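Local coordinates for protein probable enoyl-CoA hydratase/isomerase (PDB 7BOR) that binds coenzyme A and belongs to the enoyl-CoA hydratase/isomerase (crotonase) family, in which it probably acts as a delta(3)-delta(2)-enoyl-CoA isomerase, at residues V51-T54 / C59-S62; A98-A103 / L178-T183. All blocks are in the same frame, centred on the assembly; numbering follows the deposited sequence.

How the contacts relate
Both contacts belong to the crotonase fold and share one sheet, in which strands 50-54 and 95-99 are parallel neighbours. Going from the N terminus, contact 1 closes first: the chain leaves strand 50-54, makes a four-residue loop and passes through 59-62 on its way to the coenzyme A site. Contact 2 opens only afterwards, joining 98-103 to 178-183 across 74 intervening residues, so the two are in series and neither encloses the other. Their centres are 9 Å apart. They meet directly where Ala-98 N lies 2.9 Å from Ile-53 O, a probable hydrogen bond, and where Phe-60 packs on the 98-100 backbone.

Contact 1 of 2, residues V51-T54 / C59-S62; sequences VLIT and CFTS. With COA (coenzyme A), chain C.
The loop that leads from the sheet to the coenzyme A pocket sends the Phe-60 ring back against Ile-53 and Thr-54 at the end of its own strand. The contact is carried mainly by CE1 of Phe-60, which lies 3.8 Å from Ile-53 O and equally close to Thr-54 CA. Ile-53 O lies in the ring plane, so the strand end meets the edge of the phenyl group and not its face. The ring extends this far because CG is anti to the backbone N (chi1 -172°), which carries it back toward the strand although the CB bond does not point there. The nearest side-chain approach, from Ile-53 CG2 to Phe-60 CE1, is a looser 4.2 Å. All three residues are buried; the ring meets the other two by van der Waals packing, against backbone atoms more than side chains. Farther along the loop, Ser-62 O accepts a hydrogen bond from coenzyme A N4P, 2.7 Å long and fairly straight at 162°, which holds the pantetheine amide. The hydroxyl of Ser-62 sits 2.9 Å from adenine N7A and is hydrogen-bonded to Lys-24 O. Around the contact, Thr-54 OG1 bonds to Gly-56 N and Ala-98 O, while Asn-25 ND2 bonds to Phe-60 O. Leu-111, from a loop, and Ala-103 of strand 102-104 pack on the phenyl ring, and Leu-185 of helix 182-196 packs on Thr-54.

Contact 2 of 2, residues A98-A103 / L178-T183; sequences AVNGPA and LEDGAT
A side-chain amide clasps the turn leading into helix 182-196: Asn-100, just beyond strand 95-99, grips the backbone of Gly-181 at two points. Gly-181 N donates to Asn-100 OD1 over 2.7 Å (155° at the hydrogen), and Asn-100 ND2 donates to Gly-181 O over 3.0 Å. Both ends of the amide are thus tied to one residue, which should fix its rotation, although neither bond is ideally placed, since each donor stands about 40° above the plane of its acceptor carbonyl. ND2 also makes a weak hydrogen bond to Gly-56 O, in the loop after strand 50-54. The CB of Asn-100 already points to the turn, and with CG anti to the carbonyl carbon (chi1 -84°) the amide lies alongside Gly-181. Gly-181 has positive phi, with backbone angles that call for glycine. A water extends the joint: it donates to Asn-100 OD1 and, at 2.7 Å, to Asp-180 OD1, and accepts from Gly-101 N. OD1 of Asn-100 therefore receives two bonds. Asp-180 OD2 is bonded to Asn-122 ND2, just after strand 116-120. The joint thus fastens the strand 95-99 end to the turn between strand 176-178 and helix 182-196, whose Val-184 and Leu-185 pack on Asn-100.

Contact 1 of 2, residues V51-T54 / C59-S62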
ATOM      1  N   VAL A  51       1.829 -11.503   7.620  1.00 34.72           N
ATOM      2  CA  VAL A  51       1.709 -10.117   8.044  1.00 35.31           C
ATOM      3  C   VAL A  51       0.349  -9.572   7.645  1.00 34.05           C
ATOM      4  O   VAL A  51      -0.111  -9.779   6.516  1.00 32.93           O
ATOM      5  CB  VAL A  51       2.845  -9.253   7.458  1.00 37.08           C
ATOM      6  CG1 VAL A  51       2.543  -7.743   7.653  1.00 33.98           C
ATOM      7  CG2 VAL A  51       4.190  -9.644   8.088  1.00 40.57           C
ATOM      8  N   LEU A  52      -0.257  -8.819   8.560  1.00 34.09           N
ATOM      9  CA  LEU A  52      -1.466  -8.063   8.313  1.00 36.38           C
ATOM     10  C   LEU A  52      -1.190  -6.563   8.426  1.00 39.43           C
ATOM     11  O   LEU A  52      -0.578  -6.106   9.402  1.00 39.47           O
ATOM     12  CB  LEU A  52      -2.534  -8.505   9.305  1.00 37.64           C
ATOM     13  CG  LEU A  52      -3.957  -8.107   9.013  1.00 39.57           C
ATOM     14  CD1 LEU A  52      -4.844  -9.229   9.552  1.00 42.41           C
ATOM     15  CD2 LEU A  52      -4.204  -6.808   9.685  1.00 40.89           C
ATOM     16  N   ILE A  53      -1.678  -5.790   7.460  1.00 30.92           N
ATOM     17  CA  ILE A  53      -1.542  -4.333   7.505  1.00 34.30           C
ATOM     18  C   ILE A  53      -2.915  -3.703   7.605  1.00 32.58           C
ATOM     19  O   ILE A  53      -3.805  -4.021   6.809  1.00 34.38           O
ATOM     20  CB  ILE A  53      -0.827  -3.779   6.262  1.00 34.88           C
ATOM     21  CG1 ILE A  53       0.540  -4.385   6.098  1.00 33.11           C
ATOM     22  CG2 ILE A  53      -0.589  -2.269   6.377  1.00 32.70           C
ATOM     23  CD1 ILE A  53       1.243  -3.978   4.817  1.00 40.59           C
ATOM     24  N   THR A  54      -3.058  -2.724   8.493  1.00 27.98           N
ATOM     25  CA  THR A  54      -4.348  -2.071   8.671  1.00 28.80           C
ATOM     26  C   THR A  54      -4.187  -0.721   9.362  1.00 31.61           C
ATOM     27  O   THR A  54      -3.257  -0.512  10.143  1.00 33.28           O
ATOM     28  CB  THR A  54      -5.281  -2.998   9.480  1.00 34.56           C
ATOM     29  OG1 THR A  54      -6.569  -2.414   9.615  1.00 32.68           O
ATOM     30  CG2 THR A  54      -4.721  -3.254  10.871  1.00 38.30           C
ATOM     31  N   CYS A  59     -10.077   3.962   9.231  1.00 34.87           N
ATOM     32  CA  CYS A  59      -9.194   4.681   8.312  1.00 36.15           C
ATOM     33  C   CYS A  59      -8.033   3.779   7.951  1.00 33.01           C
ATOM     34  O   CYS A  59      -7.476   3.110   8.819  1.00 33.91           O
ATOM     35  CB  CYS A  59      -8.680   6.013   8.924  1.00 38.10           C
ATOM     36  SG  CYS A  59      -7.601   7.045   7.797  1.00 43.02           S
ATOM     37  N   PHE A  60      -7.687   3.731   6.666  1.00 30.31           N
ATOM     38  CA  PHE A  60      -6.496   2.975   6.292  1.00 31.28           C
ATOM     39  C   PHE A  60      -5.279   3.937   6.239  1.00 34.37           C
ATOM     40  O   PHE A  60      -4.536   4.032   7.223  1.00 33.89           O
ATOM     41  CB  PHE A  60      -6.731   2.219   4.978  1.00 26.85           C
ATOM     42  CG  PHE A  60      -5.624   1.253   4.620  1.00 29.83           C
ATOM     43  CD1 PHE A  60      -5.329   0.159   5.426  1.00 28.05           C
ATOM     44  CD2 PHE A  60      -4.871   1.426   3.455  1.00 27.29           C
ATOM     45  CE1 PHE A  60      -4.295  -0.717   5.073  1.00 25.12           C
ATOM     46  CE2 PHE A  60      -3.846   0.543   3.105  1.00 24.42           C
ATOM     47  CZ  PHE A  60      -3.553  -0.525   3.906  1.00 28.67           C
ATOM     48  N   THR A  61      -5.100   4.711   5.160  1.00 33.69           N
ATOM     49  CA  THR A  61      -4.107   5.801   5.177  1.00 33.43           C
ATOM     50  C   THR A  61      -4.411   6.802   4.070  1.00 35.72           C
ATOM     51  O   THR A  61      -4.765   6.411   2.956  1.00 32.24           O
ATOM     52  CB  THR A  61      -2.670   5.268   5.006  1.00 35.76           C
ATOM     53  OG1 THR A  61      -1.716   6.353   4.970  1.00 35.72           O
ATOM     54  CG2 THR A  61      -2.532   4.495   3.703  1.00 33.40           C
ATOM     55  N   SER A  62      -4.249   8.084   4.368  1.00 35.03           N
ATOM     56  CA  SER A  62      -4.367   9.110   3.332  1.00 37.92           C
ATOM     57  C   SER A  62      -3.112   9.201   2.474  1.00 34.32           C
ATOM     58  O   SER A  62      -3.009  10.092   1.619  1.00 34.06           O
ATOM     59  CB  SER A  62      -4.711  10.482   3.950  1.00 38.76           C
ATOM     60  OG  SER A  62      -3.851  10.865   5.021  1.00 37.19           O
TER
HETATM   61  N1A COA C 301      -0.547  14.686   4.544  1.00 39.74           N
HETATM   62  C2A COA C 301      -0.476  15.617   5.536  1.00 46.38           C
HETATM   63  N3A COA C 301      -1.558  15.906   6.321  1.00 42.56           N
HETATM   64  C4A COA C 301      -2.685  15.217   6.081  1.00 50.01           C
HETATM   65  C5A COA C 301      -2.777  14.287   5.108  1.00 47.55           C
HETATM   66  C6A COA C 301      -1.677  14.022   4.319  1.00 40.25           C
HETATM   67  N6A COA C 301      -1.587  13.040   3.229  1.00 38.35           N
HETATM   68  N7A COA C 301      -4.037  13.770   5.100  1.00 46.91           N
HETATM   69  C8A COA C 301      -4.754  14.378   6.070  1.00 52.42           C
HETATM   70  N9A COA C 301      -3.905  15.242   6.616  1.00 50.98           N
HETATM   71  C1B COA C 301      -4.370  16.044   7.766  1.00 54.33           C
HETATM   72  C2B COA C 301      -5.182  17.382   7.365  1.00 56.91           C
HETATM   73  O2B COA C 301      -4.203  18.378   6.864  1.00 53.67           O
HETATM   74  C3B COA C 301      -5.737  17.652   8.512  1.00 58.38           C
HETATM   75  O3B COA C 301      -4.745  18.245   9.451  1.00 60.63           O
HETATM   76  P3B COA C 301      -5.186  19.159  10.719  1.00 68.58           P
HETATM   77  O7A COA C 301      -6.410  18.592  11.409  1.00 68.59           O
HETATM   78  O8A COA C 301      -5.463  20.539  10.188  1.00 60.32           O
HETATM   79  O9A COA C 301      -4.044  19.141  11.690  1.00 66.88           O
HETATM   80  C4B COA C 301      -6.140  16.304   9.160  1.00 53.87           C
HETATM   81  O4B COA C 301      -5.107  15.317   8.576  1.00 56.24           O
HETATM   82  C5B COA C 301      -7.449  15.868   8.851  1.00 53.87           C
HETATM   83  O5B COA C 301      -7.448  15.648   7.477  1.00 53.17           O
HETATM   84  P1A COA C 301      -8.734  16.150   6.602  1.00 56.63           P
HETATM   85  O1A COA C 301      -8.400  16.270   5.129  1.00 55.96           O
HETATM   86  O2A COA C 301      -9.315  17.463   7.075  1.00 58.78           O
HETATM   87  O3A COA C 301      -9.870  14.986   6.872  1.00 57.37           O
HETATM   88  P2A COA C 301     -10.950  14.690   5.661  1.00 55.48           P
HETATM   89  O4A COA C 301     -11.990  13.723   6.219  1.00 51.06           O
HETATM   90  O5A COA C 301     -11.469  16.038   5.263  1.00 54.72           O
HETATM   91  O6A COA C 301     -10.189  14.080   4.314  1.00 46.27           O
HETATM   92  CBP COA C 301      -8.843  12.580   3.015  1.00 47.46           C
HETATM   93  CCP COA C 301      -9.702  12.727   4.324  1.00 49.84           C
HETATM   94  CDP COA C 301      -7.907  11.326   3.147  1.00 40.58           C
HETATM   95  CEP COA C 301      -9.764  12.410   1.781  1.00 42.18           C
HETATM   96  CAP COA C 301      -8.071  13.936   2.933  1.00 46.66           C
HETATM   97  OAP COA C 301      -7.402  14.104   4.145  1.00 44.37           O
HETATM   98  C9P COA C 301      -7.019  13.962   1.824  1.00 50.46           C
HETATM   99  O9P COA C 301      -7.309  14.071   0.669  1.00 50.98           O
HETATM  100  N8P COA C 301      -5.616  13.873   2.285  1.00 47.67           N
HETATM  101  C7P COA C 301      -4.494  13.875   1.343  1.00 46.83           C
HETATM  102  C6P COA C 301      -4.586  12.669   0.360  1.00 41.58           C
HETATM  103  C5P COA C 301      -3.323  12.781  -0.554  1.00 40.81           C
HETATM  104  O5P COA C 301      -3.237  13.582  -1.419  1.00 38.19           O
HETATM  105  N4P COA C 301      -2.240  11.847  -0.310  1.00 39.72           N
HETATM  106  C3P COA C 301      -1.032  11.942  -1.093  1.00 44.58           C
HETATM  107  C2P COA C 301      -1.224  11.304  -2.443  1.00 43.39           C
HETATM  108  S1P COA C 301       0.389  11.500  -3.236  1.00 57.94           S

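Contact 2 of 2, residues A98-A103 / L178-T183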
ATOM      1  N   ALA A  98      -6.173  -4.923   5.369  1.00 25.34           N
ATOM      2  CA  ALA A  98      -7.516  -4.753   5.927  1.00 30.03           C
ATOM      3  C   ALA A  98      -7.815  -3.264   5.929  1.00 32.33           C
ATOM      4  O   ALA A  98      -7.264  -2.510   6.742  1.00 31.24           O
ATOM      5  CB  ALA A  98      -7.608  -5.303   7.342  1.00 26.64           C
ATOM      6  N   VAL A  99      -8.710  -2.845   5.056  1.00 24.18           N
ATOM      7  CA  VAL A  99      -8.824  -1.452   4.666  1.00 28.45           C
ATOM      8  C   VAL A  99     -10.193  -0.943   5.049  1.00 28.44           C
ATOM      9  O   VAL A  99     -11.203  -1.497   4.611  1.00 31.02           O
ATOM     10  CB  VAL A  99      -8.588  -1.271   3.148  1.00 27.38           C
ATOM     11  CG1 VAL A  99      -8.708   0.215   2.767  1.00 24.56           C
ATOM     12  CG2 VAL A  99      -7.231  -1.865   2.727  1.00 25.58           C
ATOM     13  N   ASN A 100     -10.223   0.162   5.787  1.00 30.73           N
ATOM     14  CA  ASN A 100     -11.438   0.919   6.049  1.00 29.30           C
ATOM     15  C   ASN A 100     -11.186   2.389   5.715  1.00 31.42           C
ATOM     16  O   ASN A 100     -10.071   2.879   5.827  1.00 29.36           O
ATOM     17  CB  ASN A 100     -11.853   0.788   7.530  1.00 30.43           C
ATOM     18  CG  ASN A 100     -12.681  -0.483   7.810  1.00 29.51           C
ATOM     19  OD1 ASN A 100     -13.821  -0.615   7.364  1.00 33.17           O
ATOM     20  ND2 ASN A 100     -12.107  -1.391   8.547  1.00 29.70           N
ATOM     21  N   GLY A 101     -12.224   3.088   5.321  1.00 30.23           N
ATOM     22  CA  GLY A 101     -12.120   4.511   5.143  1.00 35.19           C
ATOM     23  C   GLY A 101     -11.234   4.874   3.965  1.00 32.69           C
ATOM     24  O   GLY A 101     -11.274   4.224   2.930  1.00 27.97           O
ATOM     25  N   PRO A 102     -10.471   5.957   4.074  1.00 34.18           N
ATOM     26  CA  PRO A 102      -9.619   6.358   2.940  1.00 28.43           C
ATOM     27  C   PRO A 102      -8.413   5.457   2.805  1.00 26.74           C
ATOM     28  O   PRO A 102      -7.839   4.980   3.787  1.00 24.40           O
ATOM     29  CB  PRO A 102      -9.222   7.797   3.265  1.00 34.94           C
ATOM     30  CG  PRO A 102      -9.355   7.912   4.742  1.00 39.10           C
ATOM     31  CD  PRO A 102     -10.485   6.969   5.149  1.00 34.89           C
ATOM     32  N   ALA A 103      -8.054   5.215   1.543  1.00 27.46           N
ATOM     33  CA  ALA A 103      -6.850   4.535   1.103  1.00 24.90           C
ATOM     34  C   ALA A 103      -6.398   5.317  -0.133  1.00 28.04           C
ATOM     35  O   ALA A 103      -6.882   5.062  -1.246  1.00 26.88           O
ATOM     36  CB  ALA A 103      -7.083   3.076   0.772  1.00 23.64           C
ATOM     37  N   LEU A 178     -16.548  -5.864   2.457  1.00 29.89           N
ATOM     38  CA  LEU A 178     -17.250  -6.322   3.644  1.00 31.24           C
ATOM     39  C   LEU A 178     -17.898  -5.162   4.375  1.00 35.26           C
ATOM     40  O   LEU A 178     -17.635  -3.992   4.108  1.00 30.99           O
ATOM     41  CB  LEU A 178     -16.276  -7.069   4.565  1.00 33.36           C
ATOM     42  CG  LEU A 178     -15.529  -8.160   3.788  1.00 34.51           C
ATOM     43  CD1 LEU A 178     -14.201  -8.571   4.381  1.00 35.24           C
ATOM     44  CD2 LEU A 178     -16.457  -9.355   3.643  1.00 36.33           C
ATOM     45  N   GLU A 179     -18.781  -5.520   5.312  1.00 34.75           N
ATOM     46  CA  GLU A 179     -19.290  -4.587   6.295  1.00 32.73           C
ATOM     47  C   GLU A 179     -18.176  -3.701   6.823  1.00 27.07           C
ATOM     48  O   GLU A 179     -17.164  -4.192   7.312  1.00 33.74           O
ATOM     49  CB  GLU A 179     -19.907  -5.388   7.438  1.00 38.50           C
ATOM     50  CG  GLU A 179     -20.833  -4.635   8.404  1.00 42.91           C
ATOM     51  CD  GLU A 179     -21.341  -5.589   9.485  1.00 49.75           C
ATOM     52  OE1 GLU A 179     -20.958  -5.434  10.664  1.00 56.07           O
ATOM     53  OE2 GLU A 179     -22.075  -6.540   9.134  1.00 57.64           O
ATOM     54  N   ASP A 180     -18.369  -2.399   6.745  1.00 32.66           N
ATOM     55  CA  ASP A 180     -17.317  -1.475   7.155  1.00 32.88           C
ATOM     56  C   ASP A 180     -17.028  -1.600   8.650  1.00 35.04           C
ATOM     57  O   ASP A 180     -17.925  -1.823   9.474  1.00 35.06           O
ATOM     58  CB  ASP A 180     -17.727  -0.051   6.818  1.00 31.80           C
ATOM     59  CG  ASP A 180     -17.978   0.141   5.334  1.00 36.53           C
ATOM     60  OD1 ASP A 180     -16.999   0.330   4.597  1.00 33.56           O
ATOM     61  OD2 ASP A 180     -19.158   0.086   4.889  1.00 33.16           O
ATOM     62  N   GLY A 181     -15.754  -1.445   8.997  1.00 33.32           N
ATOM     63  CA  GLY A 181     -15.354  -1.358  10.377  1.00 33.86           C
ATOM     64  C   GLY A 181     -14.641  -2.610  10.832  1.00 30.16           C
ATOM     65  O   GLY A 181     -13.924  -3.251  10.079  1.00 32.91           O
ATOM     66  N   ALA A 182     -14.893  -3.007  12.067  1.00 31.67           N
ATOM     67  CA  ALA A 182     -14.203  -4.154  12.645  1.00 32.85           C
ATOM     68  C   ALA A 182     -14.319  -5.421  11.802  1.00 34.30           C
ATOM     69  O   ALA A 182     -13.394  -6.239  11.783  1.00 36.26           O
ATOM     70  CB  ALA A 182     -14.742  -4.412  14.045  1.00 33.14           C
ATOM     71  N   THR A 183     -15.463  -5.660  11.159  1.00 37.65           N
ATOM     72  CA  THR A 183     -15.597  -6.903  10.383  1.00 39.71           C
ATOM     73  C   THR A 183     -14.439  -7.110   9.407  1.00 34.94           C
ATOM     74  O   THR A 183     -13.971  -8.241   9.187  1.00 32.65           O
ATOM     75  CB  THR A 183     -16.900  -6.886   9.614  1.00 36.50           C
ATOM     76  OG1 THR A 183     -17.939  -6.532  10.513  1.00 40.46           O
ATOM     77  CG2 THR A 183     -17.201  -8.235   8.978  1.00 36.88           C
TER
HETATM   78  O   HOH W   1     -14.707   1.444   5.433  1.00 29.36           O